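Local structure of PcyX_EBK42635 (Marine metagenome, 5OWG) at residues V30-P35 and T51-Y56; M37-N42 and S228-P233; W47-W52 and R59-V64. The protein probably catalyses the ferredoxin-dependent four-electron reduction of biliverdin to phycoerythrobilin. All blocks are in the same frame, centred on the assembly; numbering follows the deposited sequence.

Contact 1 of 3, residues V30-P35 and T51-Y56; sequences VEYNEP and TWNNRY
V30 O takes the backbone N-H of N53 as a hydrogen bond, N53 N to V30 O being 2.9 Å. Beside it W52 CA stands 3.2 Å from V30 O, only a weak CA-H contact. T51 O likewise accepts one true bond, from Y32 N, with the CA-H of E31 as a weak neighbour. Residues 30-32 thus form a short outer strand of the antiparallel sheet, its direction and that of strand 51-53 lying 131° apart, well short of antiparallel. E31 and W52 make the non-hydrogen-bonded pair at its middle, with only 4.0 Å between their CA atoms.

On the face carrying E31 and W52, E31 lays its CB over the five-membered ring of the indole, a CH-pi contact of 3.8 Å to the ring centroid. The indole N-H is taken by N26 of helix 14-28, while the E31 carboxylate runs on to a salt bridge with R50. Across the sheet, Y32 CG is wedged between its own backbone N and carbonyl carbon (chi1 71°), which swings the phenol back over strand 51-53. There T51 OG1 sits above the middle of one ring face, and the N53 amide covers the opposite face, turned only 12° from the ring and with ND2 3.3 Å from CE1. W52 O reaches the ring edge.

Water fills in at the T51, Y32 and E34 end. One molecule accepts from T51 N and lies near both E31 OE2 and Y32 O; another accepts from E34 N and donates to T51 OG1, which also lies 2.9 Å from Y32 O. E34 turns its carboxylate to R59 and N230. The Y32 ring is therefore fixed between a hydroxyl and an amide, while the two glutamates carry their charges inward to arginines of the neighbouring strands.

Contact 2 of 3, residues M37-N42 and S228-P233; sequences MERFNN and SDNLFP
M37 and N230 bring their CA atoms to 6.3 Å where a 3-10 turn, closed by F40 N bonding to M37 O at 2.8 Å, faces the residue at which helix 220-229 gives up its helical backbone. In the sandwich fold of the bilin reductases, a central antiparallel sheet flanked by helices, this ties the excursion between strands 30-32 and 47-53 to the C-terminal end of that helix.

N230 carries the contact. Its side chain reaches into the turn, and both ends of the amide are used: ND2 donates toward P35 O and E34 OE1, just ahead of the turn, whereas OD1 accepts from R39 NH2 at 2.9 Å. That donor lies nearly along the C=O axis, with OD1 in the guanidinium plane, but the bond is bent to 139° at the hydrogen, and amide and guanidinium are turned 70° apart. R39 NE holds G36 O, which fixes the guanidinium from a second side. A long salt bridge of 4.0 Å, from R39 NH2 to D229 OD2, adds a looser pull on the more exposed side.

F40 brings the edge of its ring to the same oxygen, CE2 standing 3.4 Å from N230 OD1, while R39 CB lies over a face of that ring. Deeper in, F40 packs edge-to-face with F226 of helix 220-229. M37 passes N230 in the opposite direction; bends at chi2 and chi3, both 72°, curl its thioether so that SD lies 3.8 Å from N230 CB and the terminal CE comes to 3.4 Å from N230 O.

Contact 3 of 3, residues W47-W52 and R59-V64; sequences WVNRTW and RAHLDV
N49 and H61 meet in the close-packed half of this hairpin, on the face that also carries D63 and W47 and looks toward helix 220-229. H61 NE2 donates to N49 OD1 at 2.9 Å, arriving in the plane of the amide on a lone pair, with the amide 35° from the imidazole plane. With chi1 at 176° the imidazole swings away from its own N and along the strand pair toward N49, and R50 O lies at the ring's edge. D63 runs alongside N49, its CB 3.2 Å from N49 OD1, and its OD1 takes a weak, bent bond of 3.0 Å from W47 NE1. The methyl of T51 rests 3.8 Å from H61 CD2, closing the row.

The opposite face, with V48, R50, W52, A60, L62 and V64, is apolar at one end and looser at the other. W52 sets the edge of its six-membered ring beside L62, CZ3 lying 3.7 Å from L62 CB, beneath helix 14-28. All three hydrogen-bonded pairs, W52-A60, R50-L62 and V48-V64, have two backbone bonds each; what thins out toward solvent-exposed V48 is the side-chain contact. R50 bends away from L62, and the edge of the W52 indole, at CZ2, lies against a face of its guanidinium on the way to E31.

Segments 47-52 and 59-64 run antiparallel at 161°. In relatives the bilin binds between the sheet and the C-terminal helices, so the N49-H61-D63 face probably borders the substrate site. N49 ND2 donates to F40 O, which keeps OD1 turned to H61 NE2, an arrangement likely to orient the imidazole.

How the contacts relate
Contacts 1 and 3 share T51 and W52 and sit on opposite edges of strand 47-53, so three consecutive strands of one sheet are stitched together. Contact 3 is central and largely buried; contact 1 lies at the sheet's margin, where water and charged side chains take over. Contact 2 is also buried, but it joins a turn to a helix end through side chains rather than through strand pairing. The three are wired to one another: carboxylates of contact 1 reach into both other contacts, and N41 of contact 2 bonds to the backbone N of N49 in contact 3.

Contact 1 of 3, residues V30-P35 and T51-Y56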
loop_
_atom_site.group_PDB
_atom_site.type_symbol
_atom_site.label_atom_id
_atom_site.label_comp_id
_atom_site.label_asym_id
_atom_site.label_seq_id
_atom_site.Cartn_x
_atom_site.Cartn_y
_atom_site.Cartn_z
ATOM N N VAL A 30 -2.444 -2.679 -14.124
ATOM C CA VAL A 30 -1.268 -2.675 -14.984
ATOM C C VAL A 30 -0.142 -1.974 -14.240
ATOM O O VAL A 30 -0.346 -0.897 -13.668
ATOM C CB VAL A 30 -1.546 -1.986 -16.329
ATOM C CG1 VAL A 30 -0.294 -1.981 -17.201
ATOM C CG2 VAL A 30 -2.687 -2.682 -17.045
ATOM N N GLU A 31 1.038 -2.583 -14.254
ATOM C CA GLU A 31 2.198 -2.003 -13.601
ATOM C C GLU A 31 2.777 -0.874 -14.444
ATOM O O GLU A 31 2.760 -0.917 -15.678
ATOM C CB GLU A 31 3.264 -3.071 -13.358
ATOM C CG GLU A 31 4.464 -2.575 -12.577
ATOM C CD GLU A 31 5.345 -3.708 -12.097
ATOM O OE1 GLU A 31 5.166 -4.847 -12.578
ATOM O OE2 GLU A 31 6.214 -3.465 -11.234
ATOM N N TYR A 32 3.294 0.144 -13.761
ATOM C CA TYR A 32 3.898 1.293 -14.415
ATOM C C TYR A 32 5.082 1.762 -13.582
ATOM O O TYR A 32 5.204 1.431 -12.399
ATOM C CB TYR A 32 2.889 2.436 -14.600
ATOM C CG TYR A 32 2.502 3.119 -13.312
ATOM C CD1 TYR A 32 1.524 2.581 -12.486
ATOM C CD2 TYR A 32 3.114 4.301 -12.922
ATOM C CE1 TYR A 32 1.167 3.203 -11.306
ATOM C CE2 TYR A 32 2.765 4.931 -11.744
ATOM C CZ TYR A 32 1.790 4.377 -10.939
ATOM O OH TYR A 32 1.437 4.997 -9.765
ATOM N N ASN A 33 5.959 2.537 -14.214
ATOM C CA ASN A 33 7.153 3.066 -13.559
ATOM C C ASN A 33 6.847 4.486 -13.097
ATOM O O ASN A 33 6.794 5.415 -13.906
ATOM C CB ASN A 33 8.351 3.032 -14.501
ATOM C CG ASN A 33 8.724 1.623 -14.925
ATOM O OD1 ASN A 33 8.802 1.322 -16.116
ATOM N ND2 ASN A 33 8.957 0.751 -13.948
ATOM N N GLU A 34 6.652 4.653 -11.794
ATOM C CA GLU A 34 6.337 5.970 -11.252
ATOM C C GLU A 34 7.601 6.822 -11.197
ATOM O O GLU A 34 8.642 6.343 -10.738
ATOM C CB GLU A 34 5.725 5.851 -9.859
ATOM C CG GLU A 34 5.259 7.181 -9.284
ATOM C CD GLU A 34 4.591 7.035 -7.928
ATOM O OE1 GLU A 34 5.298 6.734 -6.944
ATOM O OE2 GLU A 34 3.359 7.217 -7.849
ATOM N N PRO A 35 7.556 8.075 -11.653
ATOM C CA PRO A 35 8.755 8.921 -11.601
ATOM C C PRO A 35 9.322 9.011 -10.191
ATOM O O PRO A 35 8.598 9.269 -9.226
ATOM C CB PRO A 35 8.247 10.281 -12.094
ATOM C CG PRO A 35 7.058 9.970 -12.915
ATOM C CD PRO A 35 6.422 8.767 -12.292
ATOM N N THR A 51 4.453 -0.216 -8.554
ATOM C CA THR A 51 3.184 0.492 -8.586
ATOM C C THR A 51 2.343 0.028 -9.766
ATOM O O THR A 51 2.866 -0.201 -10.861
ATOM C CB THR A 51 3.395 2.010 -8.664
ATOM O OG1 THR A 51 4.240 2.324 -9.779
ATOM C CG2 THR A 51 4.027 2.526 -7.377
ATOM N N TRP A 52 1.039 -0.116 -9.528
ATOM C CA TRP A 52 0.069 -0.439 -10.563
ATOM C C TRP A 52 -1.037 0.607 -10.553
ATOM O O TRP A 52 -1.190 1.371 -9.596
ATOM C CB TRP A 52 -0.571 -1.826 -10.365
ATOM C CG TRP A 52 0.366 -3.002 -10.363
ATOM C CD1 TRP A 52 0.486 -3.956 -11.335
ATOM C CD2 TRP A 52 1.287 -3.367 -9.329
ATOM N NE1 TRP A 52 1.428 -4.887 -10.971
ATOM C CE2 TRP A 52 1.936 -4.548 -9.745
ATOM C CE3 TRP A 52 1.629 -2.809 -8.094
ATOM C CZ2 TRP A 52 2.909 -5.177 -8.971
ATOM C CZ3 TRP A 52 2.595 -3.436 -7.327
ATOM C CH2 TRP A 52 3.223 -4.608 -7.769
ATOM N N ASN A 53 -1.815 0.631 -11.630
ATOM C CA ASN A 53 -3.037 1.421 -11.655
ATOM C C ASN A 53 -3.942 0.899 -12.760
ATOM O O ASN A 53 -3.507 0.169 -13.655
ATOM C CB ASN A 53 -2.745 2.913 -11.860
ATOM C CG ASN A 53 -2.037 3.199 -13.173
ATOM O OD1 ASN A 53 -2.170 2.456 -14.145
ATOM N ND2 ASN A 53 -1.281 4.288 -13.206
ATOM N N ASN A 54 -5.215 1.280 -12.678
ATOM C CA ASN A 54 -6.150 1.063 -13.770
ATOM C C ASN A 54 -7.141 2.221 -13.777
ATOM O O ASN A 54 -7.002 3.186 -13.020
ATOM C CB ASN A 54 -6.839 -0.308 -13.659
ATOM C CG ASN A 54 -7.889 -0.369 -12.556
ATOM O OD1 ASN A 54 -8.189 0.625 -11.896
ATOM N ND2 ASN A 54 -8.459 -1.555 -12.359
ATOM N N ARG A 55 -8.142 2.118 -14.654
ATOM C CA ARG A 55 -9.135 3.179 -14.786
ATOM C C ARG A 55 -9.700 3.591 -13.434
ATOM O O ARG A 55 -9.935 4.780 -13.187
ATOM C CB ARG A 55 -10.258 2.715 -15.718
ATOM C CG ARG A 55 -11.546 3.534 -15.629
ATOM C CD ARG A 55 -12.554 3.113 -16.692
ATOM N NE ARG A 55 -13.847 3.773 -16.521
ATOM C CZ ARG A 55 -14.952 3.448 -17.187
ATOM N NH1 ARG A 55 -14.934 2.462 -18.076
ATOM N NH2 ARG A 55 -16.081 4.107 -16.964
ATOM N N TYR A 56 -9.912 2.627 -12.543
ATOM C CA TYR A 56 -10.627 2.888 -11.302
ATOM C C TYR A 56 -9.709 3.161 -10.119
ATOM O O TYR A 56 -10.160 3.750 -9.131
ATOM C CB TYR A 56 -11.539 1.701 -10.975
ATOM C CG TYR A 56 -12.474 1.326 -12.106
ATOM C CD1 TYR A 56 -13.647 2.035 -12.327
ATOM C CD2 TYR A 56 -12.179 0.268 -12.953
ATOM C CE1 TYR A 56 -14.501 1.699 -13.362
ATOM C CE2 TYR A 56 -13.027 -0.078 -13.987
ATOM C CZ TYR A 56 -14.187 0.642 -14.188
ATOM O OH TYR A 56 -15.036 0.306 -15.217
HETATM O O HOH W 1 6.307 -0.741 -10.951
HETATM O O HOH W 2 7.152 2.565 -9.995
#

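Contact 2 of 3, residues M37-N42 and S228-P233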
loop_
_atom_site.group_PDB
_atom_site.type_symbol
_atom_site.label_atom_id
_atom_site.label_comp_id
_atom_site.label_asym_id
_atom_site.label_seq_id
_atom_site.Cartn_x
_atom_site.Cartn_y
_atom_site.Cartn_z
ATOM N N MET A 37 10.678 6.573 -8.386
ATOM C CA MET A 37 10.742 5.311 -7.658
ATOM C C MET A 37 11.990 4.506 -7.993
ATOM O O MET A 37 12.395 3.659 -7.189
ATOM C CB MET A 37 9.500 4.468 -7.949
ATOM C CG MET A 37 9.274 3.350 -6.940
ATOM S SD MET A 37 8.725 3.977 -5.343
ATOM C CE MET A 37 7.044 4.472 -5.725
ATOM N N GLU A 38 12.608 4.741 -9.154
ATOM C CA GLU A 38 13.828 4.016 -9.492
ATOM C C GLU A 38 14.906 4.202 -8.434
ATOM O O GLU A 38 15.818 3.373 -8.340
ATOM C CB GLU A 38 14.353 4.459 -10.863
ATOM C CG GLU A 38 14.999 5.844 -10.902
ATOM C CD GLU A 38 14.007 6.968 -10.668
ATOM O OE1 GLU A 38 12.798 6.753 -10.894
ATOM O OE2 GLU A 38 14.436 8.067 -10.259
ATOM N N ARG A 39 14.820 5.267 -7.635
ATOM C CA ARG A 39 15.782 5.500 -6.567
ATOM C C ARG A 39 15.569 4.577 -5.375
ATOM O O ARG A 39 16.372 4.614 -4.438
ATOM C CB ARG A 39 15.698 6.953 -6.094
ATOM C CG ARG A 39 15.798 7.986 -7.204
ATOM C CD ARG A 39 15.438 9.372 -6.695
ATOM N NE ARG A 39 14.052 9.450 -6.239
ATOM C CZ ARG A 39 13.530 10.486 -5.590
ATOM N NH1 ARG A 39 14.277 11.546 -5.308
ATOM N NH2 ARG A 39 12.257 10.464 -5.218
ATOM N N PHE A 40 14.508 3.762 -5.379
ATOM C CA PHE A 40 14.162 2.947 -4.221
ATOM C C PHE A 40 13.931 1.484 -4.587
ATOM O O PHE A 40 13.271 0.760 -3.833
ATOM C CB PHE A 40 12.928 3.520 -3.522
ATOM C CG PHE A 40 13.002 5.002 -3.302
ATOM C CD1 PHE A 40 14.015 5.549 -2.530
ATOM C CD2 PHE A 40 12.066 5.850 -3.869
ATOM C CE1 PHE A 40 14.092 6.913 -2.327
ATOM C CE2 PHE A 40 12.137 7.217 -3.668
ATOM C CZ PHE A 40 13.151 7.748 -2.898
ATOM N N ASN A 41 14.445 1.040 -5.728
ATOM C CA ASN A 41 14.533 -0.378 -6.067
ATOM C C ASN A 41 16.019 -0.728 -6.068
ATOM O O ASN A 41 16.679 -0.704 -7.109
ATOM C CB ASN A 41 13.876 -0.682 -7.411
ATOM C CG ASN A 41 12.360 -0.727 -7.323
ATOM O OD1 ASN A 41 11.781 -1.716 -6.873
ATOM N ND2 ASN A 41 11.709 0.344 -7.759
ATOM N N ASN A 42 16.542 -1.046 -4.885
ATOM C CA ASN A 42 17.967 -1.292 -4.686
ATOM C C ASN A 42 18.135 -2.727 -4.209
ATOM O O ASN A 42 17.700 -3.074 -3.105
ATOM C CB ASN A 42 18.550 -0.299 -3.680
ATOM C CG ASN A 42 20.067 -0.291 -3.674
ATOM O OD1 ASN A 42 20.706 -1.341 -3.735
ATOM N ND2 ASN A 42 20.653 0.902 -3.602
ATOM N N SER A 228 8.556 11.381 1.382
ATOM C CA SER A 228 7.957 12.639 0.952
ATOM C C SER A 228 7.464 12.617 -0.489
ATOM O O SER A 228 6.515 13.337 -0.818
ATOM C CB SER A 228 8.967 13.781 1.114
ATOM O OG SER A 228 10.098 13.584 0.285
ATOM N N ASP A 229 8.078 11.812 -1.361
ATOM C CA ASP A 229 7.829 11.893 -2.793
ATOM C C ASP A 229 7.212 10.644 -3.405
ATOM O O ASP A 229 6.526 10.763 -4.425
ATOM C CB ASP A 229 9.137 12.191 -3.542
ATOM C CG ASP A 229 9.779 13.485 -3.096
ATOM O OD1 ASP A 229 9.178 14.199 -2.267
ATOM O OD2 ASP A 229 10.890 13.788 -3.576
ATOM N N ASN A 230 7.429 9.461 -2.824
ATOM C CA ASN A 230 7.034 8.221 -3.481
ATOM C C ASN A 230 6.321 7.263 -2.535
ATOM O O ASN A 230 6.308 6.052 -2.788
ATOM C CB ASN A 230 8.260 7.528 -4.084
ATOM C CG ASN A 230 8.788 8.243 -5.308
ATOM O OD1 ASN A 230 9.724 9.039 -5.219
ATOM N ND2 ASN A 230 8.187 7.967 -6.462
ATOM N N LEU A 231 5.730 7.770 -1.455
ATOM C CA LEU A 231 5.018 6.936 -0.495
ATOM C C LEU A 231 3.527 7.239 -0.495
ATOM O O LEU A 231 2.724 6.352 -0.800
ATOM C CB LEU A 231 5.625 7.134 0.900
ATOM C CG LEU A 231 4.827 6.524 2.052
ATOM C CD1 LEU A 231 4.486 5.065 1.777
ATOM C CD2 LEU A 231 5.576 6.662 3.367
ATOM N N PHE A 232 3.133 8.464 -0.160
ATOM C CA PHE A 232 1.759 8.935 -0.329
ATOM C C PHE A 232 1.814 10.265 -1.068
ATOM O O PHE A 232 1.588 11.331 -0.482
ATOM C CB PHE A 232 1.044 9.068 1.015
ATOM C CG PHE A 232 0.911 7.771 1.752
ATOM C CD1 PHE A 232 0.054 6.786 1.295
ATOM C CD2 PHE A 232 1.641 7.536 2.901
ATOM C CE1 PHE A 232 -0.065 5.588 1.967
ATOM C CE2 PHE A 232 1.532 6.337 3.571
ATOM C CZ PHE A 232 0.673 5.365 3.108
ATOM N N PRO A 233 2.119 10.235 -2.362
ATOM C CA PRO A 233 2.274 11.486 -3.107
ATOM C C PRO A 233 0.971 12.262 -3.172
ATOM O O PRO A 233 -0.123 11.693 -3.178
ATOM C CB PRO A 233 2.708 11.023 -4.505
ATOM C CG PRO A 233 3.147 9.601 -4.335
ATOM C CD PRO A 233 2.314 9.059 -3.225
#

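Contact 3 of 3, residues W47-W52 and R59-V64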
loop_
_atom_site.group_PDB
_atom_site.type_symbol
_atom_site.label_atom_id
_atom_site.label_comp_id
_atom_site.label_asym_id
_atom_site.label_seq_id
_atom_site.Cartn_x
_atom_site.Cartn_y
_atom_site.Cartn_z
ATOM N N TRP A 47 15.352 -3.636 -1.206
ATOM C CA TRP A 47 14.254 -2.691 -1.351
ATOM C C TRP A 47 13.617 -2.884 -2.721
ATOM O O TRP A 47 14.289 -2.737 -3.748
ATOM C CB TRP A 47 14.755 -1.255 -1.191
ATOM C CG TRP A 47 13.762 -0.286 -0.601
ATOM C CD1 TRP A 47 12.479 -0.550 -0.209
ATOM C CD2 TRP A 47 13.982 1.106 -0.337
ATOM N NE1 TRP A 47 11.891 0.591 0.287
ATOM C CE2 TRP A 47 12.792 1.622 0.215
ATOM C CE3 TRP A 47 15.071 1.966 -0.514
ATOM C CZ2 TRP A 47 12.660 2.957 0.590
ATOM C CZ3 TRP A 47 14.938 3.292 -0.140
ATOM C CH2 TRP A 47 13.741 3.773 0.406
ATOM N N VAL A 48 12.330 -3.220 -2.734
ATOM C CA VAL A 48 11.556 -3.342 -3.962
ATOM C C VAL A 48 10.322 -2.464 -3.827
ATOM O O VAL A 48 9.612 -2.534 -2.818
ATOM C CB VAL A 48 11.153 -4.802 -4.249
ATOM C CG1 VAL A 48 10.288 -4.887 -5.498
ATOM C CG2 VAL A 48 12.391 -5.671 -4.410
ATOM N N ASN A 49 10.068 -1.643 -4.842
ATOM C CA ASN A 49 8.910 -0.758 -4.858
ATOM C C ASN A 49 8.268 -0.840 -6.232
ATOM O O ASN A 49 8.930 -0.587 -7.244
ATOM C CB ASN A 49 9.305 0.685 -4.525
ATOM C CG ASN A 49 9.448 0.921 -3.034
ATOM O OD1 ASN A 49 8.461 1.172 -2.340
ATOM N ND2 ASN A 49 10.675 0.845 -2.533
ATOM N N ARG A 50 6.986 -1.192 -6.268
ATOM C CA ARG A 50 6.276 -1.433 -7.513
ATOM C C ARG A 50 4.903 -0.787 -7.438
ATOM O O ARG A 50 4.261 -0.809 -6.384
ATOM C CB ARG A 50 6.143 -2.936 -7.775
ATOM C CG ARG A 50 7.479 -3.639 -7.934
ATOM C CD ARG A 50 7.305 -5.141 -8.030
ATOM N NE ARG A 50 6.661 -5.537 -9.278
ATOM C CZ ARG A 50 6.242 -6.769 -9.545
ATOM N NH1 ARG A 50 6.389 -7.734 -8.648
ATOM N NH2 ARG A 50 5.669 -7.035 -10.710
ATOM N N THR A 51 4.453 -0.216 -8.554
ATOM C CA THR A 51 3.184 0.492 -8.586
ATOM C C THR A 51 2.343 0.028 -9.766
ATOM O O THR A 51 2.866 -0.201 -10.861
ATOM C CB THR A 51 3.395 2.010 -8.664
ATOM O OG1 THR A 51 4.240 2.324 -9.779
ATOM C CG2 THR A 51 4.027 2.526 -7.377
ATOM N N TRP A 52 1.039 -0.116 -9.528
ATOM C CA TRP A 52 0.069 -0.439 -10.563
ATOM C C TRP A 52 -1.037 0.607 -10.553
ATOM O O TRP A 52 -1.190 1.371 -9.596
ATOM C CB TRP A 52 -0.571 -1.826 -10.365
ATOM C CG TRP A 52 0.366 -3.002 -10.363
ATOM C CD1 TRP A 52 0.486 -3.956 -11.335
ATOM C CD2 TRP A 52 1.287 -3.367 -9.329
ATOM N NE1 TRP A 52 1.428 -4.887 -10.971
ATOM C CE2 TRP A 52 1.936 -4.548 -9.745
ATOM C CE3 TRP A 52 1.629 -2.809 -8.094
ATOM C CZ2 TRP A 52 2.909 -5.177 -8.971
ATOM C CZ3 TRP A 52 2.595 -3.436 -7.327
ATOM C CH2 TRP A 52 3.223 -4.608 -7.769
ATOM N N ARG A 59 -3.607 4.667 -8.094
ATOM C CA ARG A 59 -2.310 4.249 -7.577
ATOM C C ARG A 59 -2.454 3.046 -6.657
ATOM O O ARG A 59 -3.267 3.055 -5.726
ATOM C CB ARG A 59 -1.623 5.401 -6.837
ATOM C CG ARG A 59 -0.205 5.079 -6.402
ATOM C CD ARG A 59 0.514 6.309 -5.876
ATOM N NE ARG A 59 1.936 6.055 -5.641
ATOM C CZ ARG A 59 2.457 5.663 -4.481
ATOM N NH1 ARG A 59 1.681 5.473 -3.419
ATOM N NH2 ARG A 59 3.763 5.461 -4.379
ATOM N N ALA A 60 -1.656 2.017 -6.934
ATOM C CA ALA A 60 -1.517 0.844 -6.078
ATOM C C ALA A 60 -0.029 0.584 -5.917
ATOM O O ALA A 60 0.667 0.360 -6.911
ATOM C CB ALA A 60 -2.220 -0.374 -6.683
ATOM N N HIS A 61 0.459 0.608 -4.677
ATOM C CA HIS A 61 1.889 0.679 -4.402
ATOM C C HIS A 61 2.285 -0.450 -3.464
ATOM O O HIS A 61 1.744 -0.556 -2.359
ATOM C CB HIS A 61 2.246 2.039 -3.793
ATOM C CG HIS A 61 3.682 2.177 -3.395
ATOM N ND1 HIS A 61 4.101 3.069 -2.434
ATOM C CD2 HIS A 61 4.796 1.545 -3.835
ATOM C CE1 HIS A 61 5.412 2.979 -2.292
ATOM N NE2 HIS A 61 5.858 2.062 -3.132
ATOM N N LEU A 62 3.232 -1.279 -3.898
ATOM C CA LEU A 62 3.763 -2.370 -3.089
ATOM C C LEU A 62 5.200 -2.042 -2.711
ATOM O O LEU A 62 6.069 -1.941 -3.584
ATOM C CB LEU A 62 3.698 -3.701 -3.838
ATOM C CG LEU A 62 4.260 -4.910 -3.081
ATOM C CD1 LEU A 62 3.375 -5.264 -1.893
ATOM C CD2 LEU A 62 4.429 -6.103 -4.008
ATOM N N ASP A 63 5.443 -1.884 -1.412
ATOM C CA ASP A 63 6.762 -1.572 -0.877
ATOM C C ASP A 63 7.207 -2.726 0.010
ATOM O O ASP A 63 6.586 -2.989 1.046
ATOM C CB ASP A 63 6.729 -0.263 -0.087
ATOM C CG ASP A 63 7.967 -0.063 0.761
ATOM O OD1 ASP A 63 9.057 -0.504 0.341
ATOM O OD2 ASP A 63 7.847 0.526 1.856
ATOM N N VAL A 64 8.280 -3.406 -0.392
ATOM C CA VAL A 64 8.778 -4.587 0.306
ATOM C C VAL A 64 10.250 -4.378 0.626
ATOM O O VAL A 64 11.039 -4.032 -0.261
ATOM C CB VAL A 64 8.590 -5.869 -0.529
ATOM C CG1 VAL A 64 9.108 -7.096 0.223
ATOM C CG2 VAL A 64 7.130 -6.052 -0.894
#